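Local atomic coordinates of polysaccharide Lyase Family 6 (Bacteroides cellulosilyticus, PDB entry 6QPS), a protein that probably cleaves alginate as a mannuronic acid-specific, calcium-binding polysaccharide lyase of family 6. Residues 308-313 with 353-358. Sequence-based numbering, arbitrary orientation.
Sequences KDVRSF and LNSSLE
Asn354 meets both Asp309 and Arg311 where two successive coils of the parallel beta-helix turn a corner, a worked example of how a solenoid stacks equivalent turns. Its ND2 gives a hydrogen bond to Asp309 OD1 at 3.0 Å; the acceptor lies in the plane of the amide, whereas the amide approaches from above the carboxylate, the two planes standing 74° apart. With CG anti to the backbone N (chi1 -173°), the amide of Asn354 reaches across to the neighbouring coil. Next to it, Asp309 N binds Leu353 O at 2.9 Å, nearly straight at 167°. In one of its two conformers Arg311, bent at its second and third torsions, brings the edge of its guanidinium to Asn354 O, with NH1 at 3.2 Å and a weaker bond from NH2; a water spans Asn354 OD1 and, weakly, this NH2. Losing the amide to an alanine here is likely to leave Asp309 OD1 without this donor and the guanidinium without its weak water link. Asp309 and Asn354 both adopt left-handed helical backbone angles, in keeping with the bend as strands 301-308 and 345-353 end. Further out, Asn286 on the preceding coil touches both side chains. Beyond the corner, a water accepts a hydrogen bond from Ser356 N and donates one to Val310 O, bridging the separated backbones. Leu353 O takes a second hydrogen bond, from Ser355 OG, which sits above its carbonyl plane.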
# COMPACT_ATOMS: atom_id res chain seq x y z
N LYS A 308 -0.83 16.99 3.89
CA LYS A 308 -0.32 18.01 4.80
C LYS A 308 1.16 17.84 5.12
O LYS A 308 1.61 16.77 5.54
CB LYS A 308 -1.13 17.98 6.12
CG LYS A 308 -0.72 19.02 7.16
CD LYS A 308 -1.42 18.85 8.51
CE LYS A 308 -1.19 20.05 9.40
NZ LYS A 308 -1.66 19.79 10.80
N ASP A 309 1.90 18.95 5.02
CA ASP A 309 3.28 19.06 5.51
C ASP A 309 4.17 17.94 4.98
O ASP A 309 4.97 17.36 5.72
CB ASP A 309 3.33 19.05 7.04
CG ASP A 309 2.68 20.26 7.69
OD1 ASP A 309 2.52 21.33 7.03
OD2 ASP A 309 2.33 20.14 8.89
N VAL A 310 4.06 17.62 3.68
CA VAL A 310 4.99 16.68 3.05
C VAL A 310 6.05 17.48 2.32
O VAL A 310 5.76 18.53 1.74
CB VAL A 310 4.30 15.66 2.12
CG1 VAL A 310 3.31 14.81 2.92
CG2 VAL A 310 3.58 16.33 0.95
N ARG A 311 7.29 16.98 2.31
CA ARG A 311 8.41 17.80 1.86
C ARG A 311 8.96 17.47 0.48
O ARG A 311 9.64 18.33 -0.11
CB ARG A 311 9.54 17.78 2.89
CG ARG A 311 9.15 18.56 4.15
CD ARG A 311 9.35 20.08 4.03
NE ARG A 311 8.65 20.69 2.90
CZ ARG A 311 7.35 20.98 2.87
NH1 ARG A 311 6.56 20.73 3.90
NH2 ARG A 311 6.82 21.53 1.79
N SER A 312 8.67 16.29 -0.07
CA SER A 312 9.16 15.96 -1.41
C SER A 312 8.26 16.50 -2.51
O SER A 312 8.72 17.23 -3.39
CB SER A 312 9.35 14.45 -1.53
OG SER A 312 9.72 14.10 -2.86
N PHE A 313 7.00 16.08 -2.54
CA PHE A 313 5.99 16.63 -3.44
C PHE A 313 4.64 16.35 -2.78
O PHE A 313 4.48 15.34 -2.08
CB PHE A 313 6.00 16.05 -4.88
CG PHE A 313 5.86 14.56 -4.92
CD1 PHE A 313 4.63 13.95 -4.89
CD2 PHE A 313 7.00 13.76 -4.97
CE1 PHE A 313 4.55 12.58 -4.87
CE2 PHE A 313 6.89 12.39 -4.96
CZ PHE A 313 5.67 11.81 -4.89
N LEU A 353 -1.89 21.18 1.74
CA LEU A 353 -1.59 22.12 2.81
C LEU A 353 -0.10 22.07 3.12
O LEU A 353 0.42 21.03 3.55
CB LEU A 353 -2.44 21.78 4.03
CG LEU A 353 -2.24 22.63 5.27
CD1 LEU A 353 -2.52 24.12 5.00
CD2 LEU A 353 -3.08 22.14 6.43
N ASN A 354 0.59 23.19 2.90
CA ASN A 354 2.05 23.22 2.99
C ASN A 354 2.66 22.00 2.29
O ASN A 354 3.59 21.36 2.79
CB ASN A 354 2.50 23.33 4.44
CG ASN A 354 3.97 23.54 4.56
OD1 ASN A 354 4.59 24.25 3.75
ND2 ASN A 354 4.56 22.94 5.59
N SER A 355 2.14 21.71 1.09
CA SER A 355 2.58 20.60 0.25
C SER A 355 2.53 21.04 -1.22
O SER A 355 1.56 21.65 -1.66
CB SER A 355 1.63 19.40 0.45
OG SER A 355 1.62 18.99 1.82
N SER A 356 3.58 20.70 -1.97
CA SER A 356 3.80 21.30 -3.29
C SER A 356 2.91 20.69 -4.39
O SER A 356 2.40 19.56 -4.29
CB SER A 356 5.25 21.09 -3.72
OG SER A 356 5.40 19.72 -4.07
N LEU A 357 2.79 21.45 -5.49
CA LEU A 357 2.25 20.96 -6.76
C LEU A 357 3.39 21.00 -7.77
O LEU A 357 3.98 22.07 -7.98
CB LEU A 357 1.10 21.84 -7.25
CG LEU A 357 -0.10 21.93 -6.31
CD1 LEU A 357 -1.12 22.95 -6.85
CD2 LEU A 357 -0.76 20.61 -6.06
N GLU A 358 3.70 19.87 -8.40
CA GLU A 358 4.80 19.79 -9.36
C GLU A 358 4.24 19.17 -10.64
O GLU A 358 3.88 17.99 -10.65
CB GLU A 358 5.94 18.94 -8.79
CG GLU A 358 7.12 18.82 -9.70
CD GLU A 358 8.27 18.03 -9.09
OE1 GLU A 358 8.47 18.05 -7.84
OE2 GLU A 358 8.99 17.38 -9.88
O HOH W 1 5.94 19.42 -0.83
O HOH W 2 5.00 23.94 0.81
O HOH W 3 7.88 19.19 -5.15